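Local coordinates for protein putative glycosidase ph117-related (Bacteroides thetaiotaomicron, PDB 5A7V) that binds mannose in its central pocket and probably breaks down mannosides as a member of family GH130, whose enzymes are five-bladed beta-propellers, at residues A[173-178]-A[241-246]; A[356-361]-A[374-379]. All coordinates share one frame; numbering follows the deposited sequence.

Contact 1: residues A[173-178]-A[241-246]; sequences IATSRN and DLVNWT. With SO4 (sulfate ion), chain H.
I173 carries this contact, with all three of its outer carbons put to use. Its CG2 branch, anti to the backbone N while CG1 lies beside it (chi1 -49°), meets L242 O at 3.6 Å. The other branch passes V243 O with CG1 and goes on to W245; the two side chains cross at about a right angle, with I173 CD1 3.7 Å from W245 NE1. This pyrrole corner of the tryptophan is steadied from its own loop, where W245 NE1 gives a weak hydrogen bond of 2.9 Å to L242 O. V243 comes in obliquely: its CG1 lies 4.0 Å from I173 CG2 and more loosely beside T175 CG2.

In the propeller fold expected of this family, the contact joins two neighbouring blades. Strand 169-176 belongs to one, and 241-245 lies in the loop that leads from strand 235-239 into strand 246-247 of the next. D241 braces this loop: its OD1 takes V243 N from above the carboxylate plane, an Asx turn, and N244 N on the syn side at 2.8 Å, which makes it an Asx motif. D241 OD2 receives N244 ND2, so both carboxylate oxygens bond within the loop. Past the strand end, S176 OG accepts N178 N in an ST turn. R177 holds a sulfate, probably from the crystallisation liquor, at the edge of its guanidinium, with R177 NE 2.8 Å from sulfate O2 and NH2 bonding O4.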
ATOM      1  N   ILE A 173       4.755  12.348  -5.144  1.00  9.37           N
ATOM      2  CA  ILE A 173       4.227  12.883  -3.876  1.00  9.40           C
ATOM      3  C   ILE A 173       3.151  13.932  -4.173  1.00  9.65           C
ATOM      4  O   ILE A 173       3.336  14.787  -5.078  1.00 10.60           O
ATOM      5  CB  ILE A 173       5.332  13.525  -2.994  1.00 10.03           C
ATOM      6  CG1 ILE A 173       6.567  12.644  -2.826  1.00 10.52           C
ATOM      7  CG2 ILE A 173       4.752  13.956  -1.667  1.00 11.04           C
ATOM      8  CD1 ILE A 173       6.319  11.337  -2.057  1.00 11.52           C
ATOM      9  N   ALA A 174       2.084  13.869  -3.416  1.00  9.33           N
ATOM     10  CA  ALA A 174       1.077  14.967  -3.404  1.00  9.65           C
ATOM     11  C   ALA A 174       0.732  15.255  -1.958  1.00  9.80           C
ATOM     12  O   ALA A 174       0.841  14.407  -1.084  1.00 10.17           O
ATOM     13  CB  ALA A 174      -0.179  14.557  -4.180  1.00  9.90           C
ATOM     14  N   THR A 175       0.341  16.528  -1.705  1.00 10.83           N
ATOM     15  CA  THR A 175      -0.005  16.932  -0.356  1.00 10.68           C
ATOM     16  C   THR A 175      -1.337  17.663  -0.297  1.00 10.49           C
ATOM     17  O   THR A 175      -1.794  18.238  -1.309  1.00 12.89           O
ATOM     18  CB  THR A 175       1.082  17.828   0.296  1.00 11.79           C
ATOM     19  OG1 THR A 175       1.205  19.045  -0.424  1.00 14.13           O
ATOM     20  CG2 THR A 175       2.448  17.120   0.321  1.00 12.86           C
ATOM     21  N   SER A 176      -1.952  17.616   0.867  1.00 10.79           N
ATOM     22  CA  SER A 176      -3.289  18.232   1.080  0.50 11.68           C
ATOM     23  C   SER A 176      -3.534  18.431   2.562  1.00 12.50           C
ATOM     24  O   SER A 176      -3.019  17.663   3.378  1.00 13.93           O
ATOM     25  CB  SER A 176      -4.391  17.317   0.496  0.50 12.40           C
ATOM     26  OG  SER A 176      -5.700  17.812   0.761  0.50 12.33           O
ATOM     27  N   ARG A 177      -4.357  19.425   2.910  1.00 13.41           N
ATOM     28  CA  ARG A 177      -4.832  19.542   4.290  1.00 14.73           C
ATOM     29  C   ARG A 177      -6.215  18.898   4.507  1.00 15.91           C
ATOM     30  O   ARG A 177      -6.596  18.608   5.640  1.00 18.75           O
ATOM     31  CB  ARG A 177      -4.851  21.018   4.748  1.00 17.26           C
ATOM     32  CG  ARG A 177      -3.442  21.598   4.746  1.00 20.99           C
ATOM     33  CD  ARG A 177      -3.341  22.837   5.572  1.00 23.22           C
ATOM     34  NE  ARG A 177      -3.527  22.525   6.975  1.00 25.60           N
ATOM     35  CZ  ARG A 177      -2.592  22.058   7.797  1.00 26.53           C
ATOM     36  NH1 ARG A 177      -1.326  21.847   7.404  1.00 31.25           N
ATOM     37  NH2 ARG A 177      -2.955  21.799   9.027  1.00 29.32           N
ATOM     38  N   ASN A 178      -6.969  18.674   3.443  1.00 16.25           N
ATOM     39  CA  ASN A 178      -8.332  18.210   3.573  1.00 16.97           C
ATOM     40  C   ASN A 178      -8.688  16.948   2.758  1.00 16.77           C
ATOM     41  O   ASN A 178      -9.855  16.573   2.732  1.00 18.98           O
ATOM     42  CB  ASN A 178      -9.292  19.365   3.249  1.00 19.29           C
ATOM     43  CG  ASN A 178      -9.275  19.746   1.783  1.00 18.53           C
ATOM     44  OD1 ASN A 178      -8.579  19.124   0.947  1.00 19.23           O
ATOM     45  ND2 ASN A 178     -10.020  20.810   1.453  1.00 24.53           N
ATOM     46  N   ASP A 241      11.759  17.910   3.551  1.00 12.83           N
ATOM     47  CA  ASP A 241      10.579  18.685   3.183  1.00 14.03           C
ATOM     48  C   ASP A 241       9.368  17.859   2.785  1.00 13.42           C
ATOM     49  O   ASP A 241       8.359  18.450   2.393  1.00 14.69           O
ATOM     50  CB  ASP A 241      10.952  19.699   2.083  1.00 14.80           C
ATOM     51  CG  ASP A 241      11.410  19.044   0.764  1.00 14.28           C
ATOM     52  OD1 ASP A 241      11.185  17.811   0.610  1.00 13.51           O
ATOM     53  OD2 ASP A 241      11.949  19.756  -0.138  1.00 17.37           O
ATOM     54  N   LEU A 242       9.456  16.523   2.897  1.00 11.75           N
ATOM     55  CA  LEU A 242       8.385  15.566   2.596  1.00 12.43           C
ATOM     56  C   LEU A 242       8.063  15.381   1.122  1.00 11.22           C
ATOM     57  O   LEU A 242       7.341  14.431   0.783  1.00 11.73           O
ATOM     58  CB  LEU A 242       7.089  15.829   3.386  1.00 13.83           C
ATOM     59  CG  LEU A 242       7.265  15.628   4.891  1.00 17.43           C
ATOM     60  CD1 LEU A 242       6.187  16.365   5.644  1.00 21.59           C
ATOM     61  CD2 LEU A 242       7.241  14.132   5.243  1.00 22.93           C
ATOM     62  N   VAL A 243       8.698  16.139   0.242  1.00 11.01           N
ATOM     63  CA  VAL A 243       8.406  16.085  -1.191  1.00 11.97           C
ATOM     64  C   VAL A 243       9.614  15.692  -2.024  1.00 10.96           C
ATOM     65  O   VAL A 243       9.454  14.928  -2.981  1.00 12.15           O
ATOM     66  CB  VAL A 243       7.727  17.386  -1.711  1.00 12.80           C
ATOM     67  CG1 VAL A 243       6.405  17.555  -1.009  1.00 12.91           C
ATOM     68  CG2 VAL A 243       8.564  18.654  -1.521  1.00 12.36           C
ATOM     69  N   ASN A 244      10.810  16.184  -1.659  1.00 11.85           N
ATOM     70  CA  ASN A 244      12.059  15.789  -2.325  1.00 11.40           C
ATOM     71  C   ASN A 244      12.777  14.756  -1.457  1.00 11.23           C
ATOM     72  O   ASN A 244      13.191  15.045  -0.331  1.00 12.51           O
ATOM     73  CB  ASN A 244      12.955  17.011  -2.573  1.00 12.31           C
ATOM     74  CG  ASN A 244      12.310  18.007  -3.509  1.00 13.86           C
ATOM     75  OD1 ASN A 244      12.033  17.694  -4.680  1.00 14.85           O
ATOM     76  ND2 ASN A 244      12.039  19.199  -3.015  1.00 15.16           N
ATOM     77  N   TRP A 245      12.909  13.544  -1.997  1.00 10.99           N
ATOM     78  CA  TRP A 245      13.487  12.397  -1.258  1.00 10.93           C
ATOM     79  C   TRP A 245      14.829  11.995  -1.847  1.00 10.40           C
ATOM     80  O   TRP A 245      15.006  12.016  -3.070  1.00 11.74           O
ATOM     81  CB  TRP A 245      12.475  11.219  -1.306  1.00  9.82           C
ATOM     82  CG  TRP A 245      11.225  11.507  -0.533  1.00  9.96           C
ATOM     83  CD1 TRP A 245      10.091  12.192  -0.981  1.00  9.31           C
ATOM     84  CD2 TRP A 245      10.979  11.203   0.859  1.00  9.96           C
ATOM     85  NE1 TRP A 245       9.201  12.306   0.041  1.00 10.79           N
ATOM     86  CE2 TRP A 245       9.696  11.716   1.182  1.00 10.00           C
ATOM     87  CE3 TRP A 245      11.718  10.552   1.868  1.00 10.29           C
ATOM     88  CZ2 TRP A 245       9.131  11.568   2.441  1.00  9.76           C
ATOM     89  CZ3 TRP A 245      11.178  10.463   3.119  1.00  9.92           C
ATOM     90  CH2 TRP A 245       9.901  10.970   3.412  1.00 10.14           C
ATOM     91  N   THR A 246      15.763  11.611  -0.962  1.00 11.21           N
ATOM     92  CA  THR A 246      17.115  11.244  -1.341  1.00 11.74           C
ATOM     93  C   THR A 246      17.322   9.768  -1.008  1.00 11.17           C
ATOM     94  O   THR A 246      17.364   9.408   0.167  1.00 11.93           O
ATOM     95  CB  THR A 246      18.116  12.143  -0.611  1.00 12.48           C
ATOM     96  OG1 THR A 246      17.867  13.512  -0.956  1.00 16.11           O
ATOM     97  CG2 THR A 246      19.553  11.758  -0.957  1.00 14.76           C
TER
HETATM   98  S   SO4 H1389      -6.780  22.433   8.556  1.00 50.32           S
HETATM   99  O1  SO4 H1389      -7.617  23.196   9.521  1.00 58.56           O
HETATM  100  O2  SO4 H1389      -6.058  23.416   7.711  1.00 58.05           O
HETATM  101  O3  SO4 H1389      -7.606  21.591   7.650  1.00 58.05           O
HETATM  102  O4  SO4 H1389      -5.822  21.571   9.294  1.00 53.30           O

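Contact 2: residues A[356-361]-A[374-379]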
ATOM      1  N   LYS A 356     -10.525   3.770  17.224  1.00 14.08           N
ATOM      2  CA  LYS A 356     -11.244   3.036  18.276  1.00 15.78           C
ATOM      3  C   LYS A 356     -10.361   1.979  18.976  1.00 13.82           C
ATOM      4  O   LYS A 356     -10.820   0.886  19.334  1.00 16.17           O
ATOM      5  CB  LYS A 356     -12.539   2.424  17.720  1.00 19.72           C
ATOM      6  CG  LYS A 356     -13.475   3.486  17.186  1.00 23.31           C
ATOM      7  CD  LYS A 356     -14.787   2.877  16.725  1.00 28.10           C
ATOM      8  CE  LYS A 356     -15.785   3.962  16.339  1.00 36.73           C
ATOM      9  NZ  LYS A 356     -17.103   3.400  15.878  1.00 41.61           N
ATOM     10  N   ASP A 357      -9.078   2.313  19.138  1.00 12.69           N
ATOM     11  CA  ASP A 357      -8.081   1.442  19.790  1.00 13.59           C
ATOM     12  C   ASP A 357      -7.812   0.122  19.057  1.00 12.24           C
ATOM     13  O   ASP A 357      -7.273  -0.799  19.677  1.00 13.88           O
ATOM     14  CB  ASP A 357      -8.412   1.229  21.276  1.00 15.68           C
ATOM     15  CG  ASP A 357      -8.346   2.501  22.094  1.00 22.73           C
ATOM     16  OD1 ASP A 357      -7.859   3.550  21.661  1.00 23.58           O
ATOM     17  OD2 ASP A 357      -8.746   2.415  23.244  1.00 37.17           O
ATOM     18  N   LYS A 358      -8.112   0.100  17.763  1.00 11.50           N
ATOM     19  CA  LYS A 358      -7.843  -1.089  16.948  1.00 11.90           C
ATOM     20  C   LYS A 358      -7.140  -0.675  15.673  1.00 11.21           C
ATOM     21  O   LYS A 358      -7.153   0.498  15.256  1.00 13.02           O
ATOM     22  CB  LYS A 358      -9.162  -1.826  16.631  1.00 13.54           C
ATOM     23  CG  LYS A 358      -9.916  -2.268  17.873  1.00 14.00           C
ATOM     24  CD  LYS A 358     -11.251  -2.918  17.601  1.00 16.08           C
ATOM     25  CE  LYS A 358     -12.138  -2.818  18.808  1.00 23.20           C
ATOM     26  NZ  LYS A 358     -12.666  -1.401  18.987  1.00 25.45           N
ATOM     27  N   TRP A 359      -6.537  -1.637  14.986  1.00 10.35           N
ATOM     28  CA  TRP A 359      -5.894  -1.409  13.728  1.00 10.20           C
ATOM     29  C   TRP A 359      -6.742  -1.923  12.575  1.00  9.77           C
ATOM     30  O   TRP A 359      -6.962  -3.153  12.435  1.00 11.36           O
ATOM     31  CB  TRP A 359      -4.524  -2.060  13.674  1.00  9.58           C
ATOM     32  CG  TRP A 359      -3.461  -1.350  14.514  1.00 10.38           C
ATOM     33  CD1 TRP A 359      -2.956  -1.716  15.737  1.00 10.58           C
ATOM     34  CD2 TRP A 359      -2.761  -0.147  14.125  1.00  9.64           C
ATOM     35  NE1 TRP A 359      -1.978  -0.813  16.115  1.00 10.61           N
ATOM     36  CE2 TRP A 359      -1.827   0.140  15.136  1.00 10.15           C
ATOM     37  CE3 TRP A 359      -2.790   0.660  12.982  1.00  9.84           C
ATOM     38  CZ2 TRP A 359      -0.933   1.211  15.037  1.00 11.81           C
ATOM     39  CZ3 TRP A 359      -1.935   1.739  12.896  1.00 11.06           C
ATOM     40  CH2 TRP A 359      -1.015   2.014  13.927  1.00 12.20           C
ATOM     41  N   TYR A 360      -7.195  -1.024  11.709  1.00  9.85           N
ATOM     42  CA  TYR A 360      -7.991  -1.320  10.525  1.00  9.51           C
ATOM     43  C   TYR A 360      -7.079  -1.357   9.313  1.00  9.75           C
ATOM     44  O   TYR A 360      -6.402  -0.389   9.015  1.00 12.31           O
ATOM     45  CB  TYR A 360      -9.087  -0.268  10.331  1.00 10.27           C
ATOM     46  CG  TYR A 360     -10.173  -0.305  11.381  1.00  9.90           C
ATOM     47  CD1 TYR A 360      -9.958   0.155  12.676  1.00 11.70           C
ATOM     48  CD2 TYR A 360     -11.452  -0.751  11.085  1.00 12.15           C
ATOM     49  CE1 TYR A 360     -10.966   0.084  13.637  1.00 12.52           C
ATOM     50  CE2 TYR A 360     -12.455  -0.773  12.036  1.00 13.50           C
ATOM     51  CZ  TYR A 360     -12.215  -0.363  13.317  1.00 13.35           C
ATOM     52  OH  TYR A 360     -13.233  -0.400  14.282  1.00 16.63           O
ATOM     53  N   LEU A 361      -7.026  -2.519   8.640  1.00  9.46           N
ATOM     54  CA  LEU A 361      -6.178  -2.767   7.468  1.00 10.03           C
ATOM     55  C   LEU A 361      -7.019  -2.741   6.215  1.00  9.83           C
ATOM     56  O   LEU A 361      -8.082  -3.403   6.191  1.00 11.25           O
ATOM     57  CB  LEU A 361      -5.546  -4.152   7.647  1.00 10.44           C
ATOM     58  CG  LEU A 361      -4.563  -4.606   6.565  1.00 10.90           C
ATOM     59  CD1 LEU A 361      -3.302  -3.790   6.535  1.00 11.87           C
ATOM     60  CD2 LEU A 361      -4.251  -6.067   6.800  1.00 11.53           C
ATOM     61  N   ILE A 374      -9.462  -6.362  10.724  1.00  9.60           N
ATOM     62  CA  ILE A 374      -9.203  -5.643  11.990  1.00 10.32           C
ATOM     63  C   ILE A 374      -8.288  -6.468  12.885  1.00  9.97           C
ATOM     64  O   ILE A 374      -8.580  -7.642  13.176  1.00 11.26           O
ATOM     65  CB  ILE A 374     -10.504  -5.317  12.753  1.00 12.74           C
ATOM     66  CG1 ILE A 374     -11.504  -4.570  11.881  1.00 14.18           C
ATOM     67  CG2 ILE A 374     -10.176  -4.519  14.034  1.00 14.06           C
ATOM     68  CD1 ILE A 374     -12.870  -4.376  12.516  1.00 16.39           C
ATOM     69  N   TYR A 375      -7.206  -5.848  13.365  1.00  9.80           N
ATOM     70  CA  TYR A 375      -6.368  -6.378  14.439  1.00 10.79           C
ATOM     71  C   TYR A 375      -6.751  -5.617  15.704  1.00  9.43           C
ATOM     72  O   TYR A 375      -6.557  -4.381  15.790  1.00 10.48           O
ATOM     73  CB  TYR A 375      -4.882  -6.210  14.118  1.00 10.37           C
ATOM     74  CG  TYR A 375      -3.940  -6.320  15.288  1.00  9.66           C
ATOM     75  CD1 TYR A 375      -4.033  -7.360  16.203  1.00  9.77           C
ATOM     76  CD2 TYR A 375      -2.934  -5.352  15.482  1.00 10.18           C
ATOM     77  CE1 TYR A 375      -3.144  -7.443  17.270  1.00  9.50           C
ATOM     78  CE2 TYR A 375      -2.062  -5.444  16.536  1.00 10.83           C
ATOM     79  CZ  TYR A 375      -2.161  -6.444  17.447  1.00 10.23           C
ATOM     80  OH  TYR A 375      -1.253  -6.511  18.455  1.00 11.86           O
ATOM     81  N   ASN A 376      -7.302  -6.305  16.688  1.00  9.80           N
ATOM     82  CA  ASN A 376      -7.663  -5.720  17.966  1.00 10.77           C
ATOM     83  C   ASN A 376      -6.607  -6.147  18.998  1.00 10.78           C
ATOM     84  O   ASN A 376      -6.611  -7.290  19.458  1.00 10.99           O
ATOM     85  CB  ASN A 376      -9.050  -6.187  18.423  1.00 12.17           C
ATOM     86  CG  ASN A 376      -9.465  -5.558  19.732  1.00 12.57           C
ATOM     87  OD1 ASN A 376      -8.665  -4.862  20.374  1.00 13.94           O
ATOM     88  ND2 ASN A 376     -10.691  -5.803  20.137  1.00 14.96           N
ATOM     89  N   PRO A 377      -5.695  -5.236  19.397  1.00 10.69           N
ATOM     90  CA  PRO A 377      -4.670  -5.642  20.381  1.00 11.22           C
ATOM     91  C   PRO A 377      -5.243  -6.214  21.699  1.00 10.94           C
ATOM     92  O   PRO A 377      -4.597  -7.012  22.348  1.00 11.71           O
ATOM     93  CB  PRO A 377      -3.900  -4.328  20.619  1.00 12.49           C
ATOM     94  CG  PRO A 377      -4.109  -3.530  19.377  1.00 13.69           C
ATOM     95  CD  PRO A 377      -5.512  -3.833  18.934  1.00 11.44           C
ATOM     96  N   LYS A 378      -6.440  -5.775  22.098  1.00 11.80           N
ATOM     97  CA  LYS A 378      -7.107  -6.240  23.306  0.50 12.72           C
ATOM     98  C   LYS A 378      -7.697  -7.637  23.142  1.00 12.89           C
ATOM     99  O   LYS A 378      -7.932  -8.333  24.130  1.00 15.02           O
ATOM    100  CB  LYS A 378      -8.209  -5.244  23.716  0.50 12.75           C
ATOM    101  CG  LYS A 378      -7.600  -3.893  24.176  0.50 13.44           C
ATOM    102  CD  LYS A 378      -8.684  -2.926  24.662  0.50 17.49           C
ATOM    103  CE  LYS A 378      -8.209  -1.475  24.746  0.50 20.50           C
ATOM    104  NZ  LYS A 378      -9.232  -0.618  25.443  0.50 25.62           N
ATOM    105  N   LYS A 379      -7.939  -8.036  21.884  1.00 12.74           N
ATOM    106  CA  LYS A 379      -8.579  -9.350  21.593  1.00 12.50           C
ATOM    107  C   LYS A 379      -7.987  -9.890  20.275  1.00 11.62           C
ATOM    108  O   LYS A 379      -8.672  -9.972  19.250  1.00 13.62           O
ATOM    109  CB  LYS A 379     -10.094  -9.223  21.507  1.00 14.45           C
ATOM    110  CG  LYS A 379     -10.772  -8.653  22.756  1.00 18.58           C
ATOM    111  CD  LYS A 379     -12.306  -8.693  22.656  1.00 26.34           C
ATOM    112  CE  LYS A 379     -12.956  -8.078  23.880  1.00 33.63           C
ATOM    113  NZ  LYS A 379     -14.431  -8.098  23.717  1.00 39.98           N
TER
HETATM  114  O   HOH W   1      -8.744  -2.339  21.437  1.00 18.59           O
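W359 and Y375 form the apolar pair on one face of this hairpin, and Y360 and I374 the pair on the other. The two aromatic rings meet rim to rim, neither over the face of the other: W359 CD1 lies 3.6 Å from Y375 CD2, and the tyrosine plane is turned only 7° from the five-membered ring of the tryptophan. P377 CG adds a looser touch at W359 CD1. On the reverse face, Y360 and I374 lie side by side and point the same way. I374 CG1 makes an off-centre CH-pi contact 4.3 Å from the centroid of the Y360 ring, while its CD1 comes to 3.7 Å from Y360 CE2.

Between these faces runs the antiparallel pairing. W359 and Y375 are a hydrogen-bonded pair, W359 N to Y375 O and Y375 N to W359 O both at 2.9 Å, and I374 CA adds a CA-H...O contact to W359 O. K358 lays its aliphatic chain across the N376 amide, K358 CE reaching N376 ND2 at 3.6 Å. A bend at its last torsion (chi4 74°) then brings K358 NZ back to hydrogen-bond K356 O at 3.0 Å, in the carbonyl plane.

N376 OD1 accepts K378 N in an Asx turn, at the start of the type I turn 376-379, and also accepts from a water that bridges to D357 O. Outermost is a long salt bridge, D357 OD2 to K378 NZ at 3.8 Å.

Strand 358-365 is the middle of a three-stranded antiparallel sheet. Strand 347-355 flanks it on one side, reached by W359 through M352, and 369-375 on the other. F39 meets W359 edge-to-face, and a backbone hydrogen bond joins I374 to E43.

Overall arrangement
The two contacts share no secondary-structure element and do not touch: their centres are 28 Å apart and their nearest atoms about 17 Å. Contact 1 closes along the chain before contact 2 opens. Contact 1 is mostly buried, and it ties a strand to a loop of a different sheet by apolar side chains against carbonyls and an indole; its side-chain hydrogen bonds lie within each segment or go to the sulfate and other neighbours, not across the contact. Contact 2 instead lies within one hairpin, where backbone bonds set the register, and its partly buried aromatic and aliphatic side chains give way to a hydrated, charged end. Each contains an Asx turn. Their centres lie about 17 and 18 Å from the chain centre.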